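Local coordinates for protein DyP-type peroxidase (Thermobifida cellulosilytica, PDB 4GS1) that probably uses a haem cofactor and hydrogen peroxide to oxidise dyes and other aromatic compounds, as a dye-decolorising peroxidase, at residues M150-A155 against L339-Q344; G204-T209 against E279-P284; L257-R262 against R268-G273. One frame throughout, in Å; residues are numbered along the deposited sequence. Where two conformers were deposited one is given.

In the fold
The three contacts run from the middle of the chain out to one side. Contact 1 joins a strand of each antiparallel sheet, 149-155 and 334-344. The centres of contacts 1 and 2 are about 22 Å apart; contact 3, at helix 259-266 and the loop after it, is about 11 Å from contact 2 and 28 Å from contact 1, between centres. In sequence, contact 3 falls between the halves of contact 2, and contact 2 between those of contact 1. Contacts 2 and 3 touch, probably through a bond from R268 NH1 to E281 O. F340, loop 204-209 and R268 all belong to the haem pocket, in the C-terminal family region, while 150-155 brings in the N-terminal one.

Contact 1 of 3, residues M150-A155 against L339-Q344; sequences MLQVGA and LFMAWQ. With HEM (protoporphyrin IX containing Fe), chain F.
A glutamine amide buried between two sheets, with a thioether and an indole as its neighbours across the interface, is the odd feature here: Q152 meets M341 and W343. The backbones stand well apart, 10.6 Å from Q152 CA to M341 CA, and side chains span the distance. Q152 sends its amide toward strand 334-344 on a straight chain, CG lying anti to the backbone nitrogen (chi1 177°). M341 comes from the opposite direction, its bend at chi3 leaving SD and CE against the amide. W343 offers the CZ2 edge of its indole, the amide and ring planes being 39° apart. The two strands belong to the paired ferredoxin-like sheets of the DyP fold, and R320 of strand 318-328 touches both Q152 and W343. On strand 334-344 the alternation of side chains sends F340 the other way, to the haem. F340 CE1 lies 3.4 Å from haem C2C, and the methyl CMC sits over one face of its ring, on the same side of the porphyrin as D207.

Contact 2 of 3, residues G204-T209 against E279-P284; sequences GQIDGT and EKETDP. With HEM (protoporphyrin IX containing Fe), chain F.
T209 and E281 make the closest approach, OG1 of T209 donating to OE2 of E281 at 2.6 Å. I206 CG2 comes near the same carboxylate, although the place of OE2 is somewhat doubtful in the model and both approaches share that doubt. The threonine methyl packs alongside, T209 CG2 being 3.4 Å from the backbone O of E281. E281 gets there by a fully extended chain whose CG lies anti to the backbone N (chi1 -179°). On the haem side of the same loop, G208 N donates to the propionate oxygen O2A at 2.7 Å, while Q205 packs its CB and amide on the haem methyls. Residues 204-208 spell the GXXDG signature of DyP peroxidases. Its D207 turns away from E281 toward the haem, where N201 donates to its OD2. Behind E281, a type I turn from K280 to D283 sets the glutamate. D283 OD2 takes two backbone donors, E279 N nearly end-on at 2.9 Å and K280 N from above the carboxylate plane. The contact brings the haem-binding loop, between strand 176-185 and helix 217-223, against the surface loop linking helices 259-266 and 303-307.

Contact 3 of 3, residues L257-R262 against R268-G273; sequences LDVPDR and RHLDTG. With HEM (protoporphyrin IX containing Fe), chain F.
V259, in the first turn of helix 259-266, and L270, in the loop that follows the helix, bring their backbones to 7.6 Å between V259 CA and L270 CA, and residues 270-272 turn with helix-like backbone angles but form no regular helix. A single leucine methyl does the touching: L270 CD1 lies 4.0 Å from V259 CG1 and 4.1 Å from R262 CB, so it rests against one side of the helix start. D258 caps that helix, its OD1 accepting from D261 N at 2.9 Å nearly end-on. R262, beside the leucine, runs extended alongside its own segment to L257 O. Its NE donates to that oxygen at 2.9 Å from above the carbonyl plane, NH2 adds a weak bond to it, and the guanidinium forms a cation-pi pair with W254. R268 points the other way, into the haem pocket. Extended from CG to NE, it lays its CD 3.8 Å from haem CAA, at the root of a propionate arm, and its NH1 donates to G273 O at 2.8 Å, in the guanidinium plane and nearly straight on to the carbonyl. The same NH1 probably also donates to E281 O of contact 2. A leucine in place of this arginine would probably leave G273 O, and perhaps E281 O, without this donor and the loop less firmly closed beside the haem. Between the two segments the contact is apolar, with the bond from L270 N to E263 as a polar tie to the helix. The buried guanidinium of R268 ties the start of the loop to G273 and probably to E281 further along it, while CD and NE lie against the propionate arm.

Contact 1 of 3, residues M150-A155 against L339-Q344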
loop_
_atom_site.group_PDB
_atom_site.type_symbol
_atom_site.label_atom_id
_atom_site.label_comp_id
_atom_site.label_asym_id
_atom_site.label_seq_id
_atom_site.Cartn_x
_atom_site.Cartn_y
_atom_site.Cartn_z
ATOM N N MET B 150 -9.862 2.932 -18.190
ATOM C CA MET B 150 -9.328 2.224 -17.033
ATOM C C MET B 150 -7.963 1.594 -17.325
ATOM O O MET B 150 -7.736 1.054 -18.410
ATOM C CB MET B 150 -10.329 1.144 -16.603
ATOM C CG MET B 150 -9.970 0.388 -15.351
ATOM S SD MET B 150 -8.913 -1.036 -15.650
ATOM C CE MET B 150 -9.772 -1.864 -16.982
ATOM N N LEU B 151 -7.053 1.674 -16.355
ATOM C CA LEU B 151 -5.857 0.832 -16.358
ATOM C C LEU B 151 -5.883 -0.026 -15.086
ATOM O O LEU B 151 -6.163 0.479 -13.998
ATOM C CB LEU B 151 -4.564 1.651 -16.397
ATOM C CG LEU B 151 -4.220 2.370 -17.702
ATOM C CD1 LEU B 151 -2.936 3.180 -17.524
ATOM C CD2 LEU B 151 -4.064 1.357 -18.831
ATOM N N GLN B 152 -5.628 -1.325 -15.231
ATOM C CA GLN B 152 -5.326 -2.173 -14.082
ATOM C C GLN B 152 -3.855 -2.519 -14.238
ATOM O O GLN B 152 -3.458 -3.106 -15.243
ATOM C CB GLN B 152 -6.169 -3.454 -14.073
ATOM C CG GLN B 152 -5.819 -4.405 -12.907
ATOM C CD GLN B 152 -6.527 -5.745 -12.975
ATOM O OE1 GLN B 152 -6.587 -6.392 -14.031
ATOM N NE2 GLN B 152 -7.050 -6.179 -11.848
ATOM N N VAL B 153 -3.040 -2.132 -13.262
ATOM C CA VAL B 153 -1.617 -2.427 -13.311
ATOM C C VAL B 153 -1.305 -3.343 -12.140
ATOM O O VAL B 153 -1.701 -3.063 -11.012
ATOM C CB VAL B 153 -0.767 -1.141 -13.233
ATOM C CG1 VAL B 153 0.681 -1.440 -13.618
ATOM C CG2 VAL B 153 -1.335 -0.049 -14.144
ATOM N N GLY B 154 -0.612 -4.451 -12.397
ATOM C CA GLY B 154 -0.329 -5.395 -11.334
ATOM C C GLY B 154 1.126 -5.820 -11.340
ATOM O O GLY B 154 1.751 -5.871 -12.388
ATOM N N ALA B 155 1.663 -6.122 -10.166
ATOM C CA ALA B 155 3.021 -6.649 -10.065
ATOM C C ALA B 155 3.217 -7.318 -8.728
ATOM O O ALA B 155 2.454 -7.076 -7.799
ATOM C CB ALA B 155 4.043 -5.538 -10.256
ATOM N N LEU B 339 -11.168 -4.526 -2.361
ATOM C CA LEU B 339 -11.234 -4.012 -3.717
ATOM C C LEU B 339 -11.745 -5.193 -4.550
ATOM O O LEU B 339 -10.986 -6.038 -5.043
ATOM C CB LEU B 339 -9.857 -3.481 -4.155
ATOM C CG LEU B 339 -9.601 -3.212 -5.642
ATOM C CD1 LEU B 339 -10.727 -2.409 -6.237
ATOM C CD2 LEU B 339 -8.283 -2.464 -5.816
ATOM N N PHE B 340 -13.068 -5.258 -4.663
ATOM C CA PHE B 340 -13.758 -6.351 -5.335
ATOM C C PHE B 340 -13.675 -6.157 -6.855
ATOM O O PHE B 340 -13.944 -5.067 -7.370
ATOM C CB PHE B 340 -15.223 -6.360 -4.864
ATOM C CG PHE B 340 -16.095 -7.378 -5.557
ATOM C CD1 PHE B 340 -16.323 -8.616 -4.980
ATOM C CD2 PHE B 340 -16.721 -7.079 -6.769
ATOM C CE1 PHE B 340 -17.138 -9.563 -5.611
ATOM C CE2 PHE B 340 -17.537 -8.017 -7.404
ATOM C CZ PHE B 340 -17.744 -9.258 -6.826
ATOM N N MET B 341 -13.284 -7.207 -7.572
ATOM C CA MET B 341 -13.217 -7.153 -9.032
ATOM C C MET B 341 -13.768 -8.432 -9.642
ATOM O O MET B 341 -13.183 -9.507 -9.497
ATOM C CB MET B 341 -11.783 -6.886 -9.487
ATOM C CG MET B 341 -11.334 -5.464 -9.184
ATOM S SD MET B 341 -9.759 -5.090 -9.960
ATOM C CE MET B 341 -8.707 -5.667 -8.713
ATOM N N ALA B 342 -14.915 -8.318 -10.304
ATOM C CA ALA B 342 -15.548 -9.485 -10.916
ATOM C C ALA B 342 -15.403 -9.433 -12.426
ATOM O O ALA B 342 -15.672 -8.400 -13.041
ATOM C CB ALA B 342 -17.020 -9.555 -10.541
ATOM N N TRP B 343 -15.004 -10.556 -13.018
ATOM C CA TRP B 343 -14.848 -10.655 -14.469
ATOM C C TRP B 343 -15.900 -11.599 -15.016
ATOM O O TRP B 343 -16.130 -12.667 -14.445
ATOM C CB TRP B 343 -13.455 -11.208 -14.788
ATOM C CG TRP B 343 -12.355 -10.276 -14.410
ATOM C CD1 TRP B 343 -11.651 -10.248 -13.240
ATOM C CD2 TRP B 343 -11.836 -9.212 -15.214
ATOM N NE1 TRP B 343 -10.722 -9.227 -13.268
ATOM C CE2 TRP B 343 -10.813 -8.584 -14.480
ATOM C CE3 TRP B 343 -12.143 -8.731 -16.490
ATOM C CZ2 TRP B 343 -10.099 -7.498 -14.972
ATOM C CZ3 TRP B 343 -11.433 -7.659 -16.980
ATOM C CH2 TRP B 343 -10.421 -7.059 -16.229
ATOM N N GLN B 344 -16.530 -11.223 -16.128
ATOM C CA GLN B 344 -17.598 -12.042 -16.704
ATOM C C GLN B 344 -17.835 -11.652 -18.154
ATOM O O GLN B 344 -17.496 -10.545 -18.566
ATOM C CB GLN B 344 -18.903 -11.873 -15.915
ATOM C CG GLN B 344 -19.452 -10.442 -15.900
ATOM C CD GLN B 344 -19.152 -9.731 -14.592
ATOM O OE1 GLN B 344 -19.774 -10.023 -13.571
ATOM N NE2 GLN B 344 -18.182 -8.819 -14.606
HETATM C CHA HEM F . -18.057 -16.347 -2.076
HETATM C CHB HEM F . -16.372 -12.874 0.848
HETATM C CHC HEM F . -18.677 -9.488 -1.764
HETATM C CHD HEM F . -20.029 -12.901 -4.949
HETATM C C1A HEM F . -17.430 -15.692 -1.053
HETATM C C2A HEM F . -16.685 -16.339 -0.001
HETATM C C3A HEM F . -16.222 -15.375 0.807
HETATM C C4A HEM F . -16.651 -14.102 0.285
HETATM C CMA HEM F . -15.362 -15.561 2.081
HETATM C CAA HEM F . -16.490 -17.874 0.130
HETATM C CBA HEM F . -15.188 -18.353 -0.536
HETATM C CGA HEM F . -15.244 -18.278 -2.038
HETATM O O1A HEM F . -15.903 -19.160 -2.667
HETATM O O2A HEM F . -14.615 -17.354 -2.614
HETATM C C1B HEM F . -16.864 -11.666 0.408
HETATM C C2B HEM F . -16.662 -10.396 1.069
HETATM C C3B HEM F . -17.307 -9.454 0.362
HETATM C C4B HEM F . -17.925 -10.098 -0.782
HETATM C CMB HEM F . -15.862 -10.250 2.386
HETATM C CAB HEM F . -17.400 -7.927 0.619
HETATM C CBB HEM F . -16.484 -7.249 1.339
HETATM C C1C HEM F . -19.247 -10.122 -2.854
HETATM C C2C HEM F . -20.038 -9.493 -3.903
HETATM C C3C HEM F . -20.397 -10.441 -4.793
HETATM C C4C HEM F . -19.866 -11.694 -4.311
HETATM C CMC HEM F . -20.336 -7.979 -3.967
HETATM C CAC HEM F . -21.239 -10.353 -6.096
HETATM C CBC HEM F . -22.108 -9.379 -6.381
HETATM C C1D HEM F . -19.606 -14.115 -4.475
HETATM C C2D HEM F . -19.775 -15.363 -5.180
HETATM C C3D HEM F . -19.178 -16.430 -4.284
HETATM C C4D HEM F . -18.679 -15.729 -3.126
HETATM C CMD HEM F . -20.442 -15.598 -6.556
HETATM C CAD HEM F . -19.109 -17.936 -4.581
HETATM C CBD HEM F . -20.451 -18.590 -4.248
HETATM C CGD HEM F . -20.352 -20.060 -4.595
HETATM O O1D HEM F . -20.039 -20.876 -3.685
HETATM O O2D HEM F . -20.554 -20.418 -5.786
HETATM N NA HEM F . -17.399 -14.320 -0.866
HETATM N NB HEM F . -17.643 -11.454 -0.719
HETATM N NC HEM F . -19.173 -11.481 -3.124
HETATM N ND HEM F . -18.949 -14.366 -3.267
HETATM FE FE HEM F . -18.384 -12.927 -1.948
#

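Contact 2 of 3, residues G204-T209 against E279-P284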
loop_
_atom_site.group_PDB
_atom_site.type_symbol
_atom_site.label_atom_id
_atom_site.label_comp_id
_atom_site.label_asym_id
_atom_site.label_seq_id
_atom_site.Cartn_x
_atom_site.Cartn_y
_atom_site.Cartn_z
ATOM N N GLY B 204 -10.351 -12.170 7.429
ATOM C CA GLY B 204 -9.745 -13.446 7.764
ATOM C C GLY B 204 -10.172 -14.607 6.880
ATOM O O GLY B 204 -9.672 -15.726 7.029
ATOM N N GLN B 205 -11.085 -14.351 5.947
ATOM C CA GLN B 205 -11.679 -15.426 5.153
ATOM C C GLN B 205 -10.858 -15.802 3.937
ATOM O O GLN B 205 -10.367 -14.938 3.223
ATOM C CB GLN B 205 -13.070 -14.985 4.679
ATOM C CG GLN B 205 -13.980 -14.576 5.827
ATOM C CD GLN B 205 -14.922 -13.435 5.482
ATOM O OE1 GLN B 205 -14.814 -12.824 4.421
ATOM N NE2 GLN B 205 -15.850 -13.141 6.387
ATOM N N ILE B 206 -10.752 -17.098 3.668
ATOM C CA ILE B 206 -10.265 -17.554 2.371
ATOM C C ILE B 206 -11.247 -17.033 1.312
ATOM O O ILE B 206 -12.461 -17.155 1.467
ATOM C CB ILE B 206 -10.192 -19.092 2.353
ATOM C CG1 ILE B 206 -9.052 -19.564 3.267
ATOM C CG2 ILE B 206 -9.962 -19.613 0.950
ATOM C CD1 ILE B 206 -9.107 -21.050 3.587
ATOM N N ASP B 207 -10.733 -16.424 0.251
ATOM C CA ASP B 207 -11.593 -15.677 -0.662
ATOM C C ASP B 207 -11.177 -16.000 -2.094
ATOM O O ASP B 207 -10.103 -15.586 -2.539
ATOM C CB ASP B 207 -11.444 -14.171 -0.348
ATOM C CG ASP B 207 -12.547 -13.314 -0.949
ATOM O OD1 ASP B 207 -13.138 -13.720 -1.972
ATOM O OD2 ASP B 207 -12.809 -12.206 -0.407
ATOM N N GLY B 208 -12.008 -16.770 -2.800
ATOM C CA GLY B 208 -11.720 -17.168 -4.172
ATOM C C GLY B 208 -12.035 -18.624 -4.506
ATOM O O GLY B 208 -11.993 -19.024 -5.674
ATOM N N THR B 209 -12.339 -19.416 -3.482
ATOM C CA THR B 209 -12.521 -20.871 -3.619
ATOM C C THR B 209 -13.435 -21.295 -4.766
ATOM O O THR B 209 -13.096 -22.184 -5.556
ATOM C CB THR B 209 -13.064 -21.449 -2.293
ATOM O OG1 THR B 209 -12.137 -21.122 -1.244
ATOM C CG2 THR B 209 -13.261 -22.971 -2.376
ATOM N N GLU B 279 -15.615 -30.725 5.305
ATOM C CA GLU B 279 -14.328 -30.811 6.009
ATOM C C GLU B 279 -13.113 -30.202 5.291
ATOM O O GLU B 279 -12.139 -29.849 5.948
ATOM C CB GLU B 279 -14.036 -32.242 6.486
ATOM C CG GLU B 279 -14.058 -33.307 5.420
ATOM C CD GLU B 279 -14.151 -34.709 6.013
ATOM O OE1 GLU B 279 -14.565 -34.835 7.187
ATOM O OE2 GLU B 279 -13.814 -35.684 5.304
ATOM N N LYS B 280 -13.170 -30.076 3.965
ATOM C CA LYS B 280 -12.100 -29.425 3.194
ATOM C C LYS B 280 -12.611 -28.206 2.443
ATOM O O LYS B 280 -13.792 -28.130 2.109
ATOM C CB LYS B 280 -11.539 -30.367 2.130
ATOM C CG LYS B 280 -10.829 -31.610 2.604
ATOM C CD LYS B 280 -10.234 -32.281 1.369
ATOM C CE LYS B 280 -10.007 -33.767 1.556
ATOM N NZ LYS B 280 -9.881 -34.447 0.231
ATOM N N GLU B 281 -11.701 -27.279 2.148
ATOM C CA GLU B 281 -12.002 -26.086 1.353
ATOM C C GLU B 281 -12.724 -26.411 0.049
ATOM O O GLU B 281 -13.655 -25.713 -0.354
ATOM C CB GLU B 281 -10.707 -25.319 1.033
ATOM C CG GLU B 281 -10.965 -24.057 0.224
ATOM C CD GLU B 281 -9.723 -23.434 -0.375
ATOM O OE1 GLU B 281 -8.593 -23.859 -0.042
ATOM O OE2 GLU B 281 -9.891 -22.503 -1.191
ATOM N N THR B 282 -12.298 -27.484 -0.605
ATOM C CA THR B 282 -12.825 -27.843 -1.916
ATOM C C THR B 282 -14.112 -28.682 -1.899
ATOM O O THR B 282 -14.629 -29.022 -2.968
ATOM C CB THR B 282 -11.748 -28.574 -2.751
ATOM O OG1 THR B 282 -11.302 -29.727 -2.033
ATOM C CG2 THR B 282 -10.557 -27.651 -3.005
ATOM N N ASP B 283 -14.630 -29.020 -0.717
ATOM C CA ASP B 283 -15.869 -29.819 -0.639
ATOM C C ASP B 283 -17.020 -28.986 -1.190
ATOM O O ASP B 283 -17.012 -27.766 -1.061
ATOM C CB ASP B 283 -16.191 -30.223 0.808
ATOM C CG ASP B 283 -15.284 -31.324 1.336
ATOM O OD1 ASP B 283 -14.594 -31.979 0.527
ATOM O OD2 ASP B 283 -15.270 -31.542 2.570
ATOM N N PRO B 284 -18.024 -29.636 -1.795
ATOM C CA PRO B 284 -19.144 -28.858 -2.334
ATOM C C PRO B 284 -19.937 -28.178 -1.229
ATOM O O PRO B 284 -20.059 -28.723 -0.122
ATOM C CB PRO B 284 -20.018 -29.926 -3.018
ATOM C CG PRO B 284 -19.670 -31.208 -2.303
ATOM C CD PRO B 284 -18.195 -31.082 -2.022
HETATM C CHA HEM F . -18.057 -16.347 -2.076
HETATM C CHB HEM F . -16.372 -12.874 0.848
HETATM C CHC HEM F . -18.677 -9.488 -1.764
HETATM C CHD HEM F . -20.029 -12.901 -4.949
HETATM C C1A HEM F . -17.430 -15.692 -1.053
HETATM C C2A HEM F . -16.685 -16.339 -0.001
HETATM C C3A HEM F . -16.222 -15.375 0.807
HETATM C C4A HEM F . -16.651 -14.102 0.285
HETATM C CMA HEM F . -15.362 -15.561 2.081
HETATM C CAA HEM F . -16.490 -17.874 0.130
HETATM C CBA HEM F . -15.188 -18.353 -0.536
HETATM C CGA HEM F . -15.244 -18.278 -2.038
HETATM O O1A HEM F . -15.903 -19.160 -2.667
HETATM O O2A HEM F . -14.615 -17.354 -2.614
HETATM C C1B HEM F . -16.864 -11.666 0.408
HETATM C C2B HEM F . -16.662 -10.396 1.069
HETATM C C3B HEM F . -17.307 -9.454 0.362
HETATM C C4B HEM F . -17.925 -10.098 -0.782
HETATM C CMB HEM F . -15.862 -10.250 2.386
HETATM C CAB HEM F . -17.400 -7.927 0.619
HETATM C CBB HEM F . -16.484 -7.249 1.339
HETATM C C1C HEM F . -19.247 -10.122 -2.854
HETATM C C2C HEM F . -20.038 -9.493 -3.903
HETATM C C3C HEM F . -20.397 -10.441 -4.793
HETATM C C4C HEM F . -19.866 -11.694 -4.311
HETATM C CMC HEM F . -20.336 -7.979 -3.967
HETATM C CAC HEM F . -21.239 -10.353 -6.096
HETATM C CBC HEM F . -22.108 -9.379 -6.381
HETATM C C1D HEM F . -19.606 -14.115 -4.475
HETATM C C2D HEM F . -19.775 -15.363 -5.180
HETATM C C3D HEM F . -19.178 -16.430 -4.284
HETATM C C4D HEM F . -18.679 -15.729 -3.126
HETATM C CMD HEM F . -20.442 -15.598 -6.556
HETATM C CAD HEM F . -19.109 -17.936 -4.581
HETATM C CBD HEM F . -20.451 -18.590 -4.248
HETATM C CGD HEM F . -20.352 -20.060 -4.595
HETATM O O1D HEM F . -20.039 -20.876 -3.685
HETATM O O2D HEM F . -20.554 -20.418 -5.786
HETATM N NA HEM F . -17.399 -14.320 -0.866
HETATM N NB HEM F . -17.643 -11.454 -0.719
HETATM N NC HEM F . -19.173 -11.481 -3.124
HETATM N ND HEM F . -18.949 -14.366 -3.267
HETATM FE FE HEM F . -18.384 -12.927 -1.948
#

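Contact 3 of 3, residues L257-R262 against R268-G273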
loop_
_atom_site.group_PDB
_atom_site.type_symbol
_atom_site.label_atom_id
_atom_site.label_comp_id
_atom_site.label_asym_id
_atom_site.label_seq_id
_atom_site.Cartn_x
_atom_site.Cartn_y
_atom_site.Cartn_z
ATOM N N LEU B 257 -18.138 -10.064 16.872
ATOM C CA LEU B 257 -18.680 -11.417 16.691
ATOM C C LEU B 257 -17.676 -12.491 17.112
ATOM O O LEU B 257 -16.486 -12.379 16.814
ATOM C CB LEU B 257 -19.034 -11.654 15.213
ATOM C CG LEU B 257 -20.214 -10.919 14.577
ATOM C CD1 LEU B 257 -20.394 -11.382 13.128
ATOM C CD2 LEU B 257 -21.494 -11.157 15.378
ATOM N N ASP B 258 -18.146 -13.544 17.780
ATOM C CA ASP B 258 -17.274 -14.694 18.011
ATOM C C ASP B 258 -17.051 -15.453 16.700
ATOM O O ASP B 258 -17.757 -15.212 15.711
ATOM C CB ASP B 258 -17.805 -15.618 19.125
ATOM C CG ASP B 258 -19.187 -16.192 18.830
ATOM O OD1 ASP B 258 -19.509 -16.489 17.654
ATOM O OD2 ASP B 258 -19.959 -16.374 19.800
ATOM N N VAL B 259 -16.078 -16.359 16.684
ATOM C CA VAL B 259 -15.735 -17.066 15.439
ATOM C C VAL B 259 -16.910 -17.838 14.820
ATOM O O VAL B 259 -17.163 -17.708 13.623
ATOM C CB VAL B 259 -14.468 -17.955 15.591
ATOM C CG1 VAL B 259 -14.307 -18.898 14.406
ATOM C CG2 VAL B 259 -13.233 -17.079 15.734
ATOM N N PRO B 260 -17.652 -18.621 15.621
ATOM C CA PRO B 260 -18.773 -19.335 14.995
ATOM C C PRO B 260 -19.808 -18.417 14.325
ATOM O O PRO B 260 -20.353 -18.779 13.279
ATOM C CB PRO B 260 -19.403 -20.082 16.174
ATOM C CG PRO B 260 -18.269 -20.310 17.113
ATOM C CD PRO B 260 -17.426 -19.072 17.013
ATOM N N ASP B 261 -20.078 -17.249 14.903
ATOM C CA ASP B 261 -21.014 -16.330 14.266
ATOM C C ASP B 261 -20.449 -15.740 12.968
ATOM O O ASP B 261 -21.182 -15.571 11.992
ATOM C CB ASP B 261 -21.449 -15.222 15.238
ATOM C CG ASP B 261 -22.444 -15.714 16.277
ATOM O OD1 ASP B 261 -23.148 -16.714 16.015
ATOM O OD2 ASP B 261 -22.524 -15.087 17.353
ATOM N N ARG B 262 -19.153 -15.448 12.952
ATOM C CA ARG B 262 -18.510 -14.971 11.722
ATOM C C ARG B 262 -18.620 -16.016 10.628
ATOM O O ARG B 262 -18.847 -15.686 9.459
ATOM C CB ARG B 262 -17.027 -14.659 11.956
ATOM C CG ARG B 262 -16.783 -13.509 12.909
ATOM C CD ARG B 262 -15.297 -13.266 13.087
ATOM N NE ARG B 262 -15.033 -12.525 14.317
ATOM C CZ ARG B 262 -13.826 -12.182 14.749
ATOM N NH1 ARG B 262 -12.754 -12.496 14.044
ATOM N NH2 ARG B 262 -13.703 -11.513 15.886
ATOM N N ARG B 268 -19.011 -20.693 5.637
ATOM C CA ARG B 268 -17.813 -21.538 5.593
ATOM C C ARG B 268 -16.978 -21.341 6.845
ATOM O O ARG B 268 -17.045 -20.288 7.470
ATOM C CB ARG B 268 -16.956 -21.191 4.370
ATOM C CG ARG B 268 -17.521 -21.662 3.025
ATOM C CD ARG B 268 -16.604 -21.186 1.900
ATOM N NE ARG B 268 -16.989 -21.636 0.555
ATOM C CZ ARG B 268 -16.557 -22.757 -0.015
ATOM N NH1 ARG B 268 -15.756 -23.583 0.655
ATOM N NH2 ARG B 268 -16.928 -23.060 -1.255
ATOM N N HIS B 269 -16.203 -22.365 7.203
ATOM C CA HIS B 269 -15.258 -22.299 8.320
ATOM C C HIS B 269 -14.125 -21.317 8.054
ATOM O O HIS B 269 -13.619 -21.230 6.933
ATOM C CB HIS B 269 -14.643 -23.683 8.555
ATOM C CG HIS B 269 -15.616 -24.693 9.071
ATOM N ND1 HIS B 269 -15.900 -24.832 10.410
ATOM C CD2 HIS B 269 -16.372 -25.617 8.425
ATOM C CE1 HIS B 269 -16.790 -25.800 10.572
ATOM N NE2 HIS B 269 -17.088 -26.292 9.383
ATOM N N LEU B 270 -13.699 -20.595 9.092
ATOM C CA LEU B 270 -12.622 -19.620 8.946
ATOM C C LEU B 270 -11.256 -20.293 8.824
ATOM O O LEU B 270 -10.433 -19.887 7.998
ATOM C CB LEU B 270 -12.626 -18.623 10.115
ATOM C CG LEU B 270 -13.368 -17.295 9.924
ATOM C CD1 LEU B 270 -13.450 -16.525 11.240
ATOM C CD2 LEU B 270 -12.691 -16.438 8.852
ATOM N N ASP B 271 -11.012 -21.321 9.632
ATOM C CA ASP B 271 -9.705 -21.979 9.613
ATOM C C ASP B 271 -9.409 -22.763 8.330
ATOM O O ASP B 271 -8.369 -22.564 7.695
ATOM C CB ASP B 271 -9.482 -22.844 10.873
ATOM C CG ASP B 271 -10.570 -23.896 11.093
ATOM O OD1 ASP B 271 -11.634 -23.865 10.439
ATOM O OD2 ASP B 271 -10.355 -24.771 11.960
ATOM N N THR B 272 -10.329 -23.635 7.939
ATOM C CA THR B 272 -10.099 -24.524 6.804
ATOM C C THR B 272 -10.697 -24.006 5.507
ATOM O O THR B 272 -10.330 -24.463 4.423
ATOM C CB THR B 272 -10.734 -25.888 7.045
ATOM O OG1 THR B 272 -12.152 -25.726 7.187
ATOM C CG2 THR B 272 -10.176 -26.540 8.310
ATOM N N GLY B 273 -11.656 -23.096 5.610
ATOM C CA GLY B 273 -12.368 -22.648 4.422
ATOM C C GLY B 273 -13.434 -23.620 3.933
ATOM O O GLY B 273 -14.079 -23.379 2.909
HETATM C CHA HEM F . -18.057 -16.347 -2.076
HETATM C CHB HEM F . -16.372 -12.874 0.848
HETATM C CHC HEM F . -18.677 -9.488 -1.764
HETATM C CHD HEM F . -20.029 -12.901 -4.949
HETATM C C1A HEM F . -17.430 -15.692 -1.053
HETATM C C2A HEM F . -16.685 -16.339 -0.001
HETATM C C3A HEM F . -16.222 -15.375 0.807
HETATM C C4A HEM F . -16.651 -14.102 0.285
HETATM C CMA HEM F . -15.362 -15.561 2.081
HETATM C CAA HEM F . -16.490 -17.874 0.130
HETATM C CBA HEM F . -15.188 -18.353 -0.536
HETATM C CGA HEM F . -15.244 -18.278 -2.038
HETATM O O1A HEM F . -15.903 -19.160 -2.667
HETATM O O2A HEM F . -14.615 -17.354 -2.614
HETATM C C1B HEM F . -16.864 -11.666 0.408
HETATM C C2B HEM F . -16.662 -10.396 1.069
HETATM C C3B HEM F . -17.307 -9.454 0.362
HETATM C C4B HEM F . -17.925 -10.098 -0.782
HETATM C CMB HEM F . -15.862 -10.250 2.386
HETATM C CAB HEM F . -17.400 -7.927 0.619
HETATM C CBB HEM F . -16.484 -7.249 1.339
HETATM C C1C HEM F . -19.247 -10.122 -2.854
HETATM C C2C HEM F . -20.038 -9.493 -3.903
HETATM C C3C HEM F . -20.397 -10.441 -4.793
HETATM C C4C HEM F . -19.866 -11.694 -4.311
HETATM C CMC HEM F . -20.336 -7.979 -3.967
HETATM C CAC HEM F . -21.239 -10.353 -6.096
HETATM C CBC HEM F . -22.108 -9.379 -6.381
HETATM C C1D HEM F . -19.606 -14.115 -4.475
HETATM C C2D HEM F . -19.775 -15.363 -5.180
HETATM C C3D HEM F . -19.178 -16.430 -4.284
HETATM C C4D HEM F . -18.679 -15.729 -3.126
HETATM C CMD HEM F . -20.442 -15.598 -6.556
HETATM C CAD HEM F . -19.109 -17.936 -4.581
HETATM C CBD HEM F . -20.451 -18.590 -4.248
HETATM C CGD HEM F . -20.352 -20.060 -4.595
HETATM O O1D HEM F . -20.039 -20.876 -3.685
HETATM O O2D HEM F . -20.554 -20.418 -5.786
HETATM N NA HEM F . -17.399 -14.320 -0.866
HETATM N NB HEM F . -17.643 -11.454 -0.719
HETATM N NC HEM F . -19.173 -11.481 -3.124
HETATM N ND HEM F . -18.949 -14.366 -3.267
HETATM FE FE HEM F . -18.384 -12.927 -1.948
#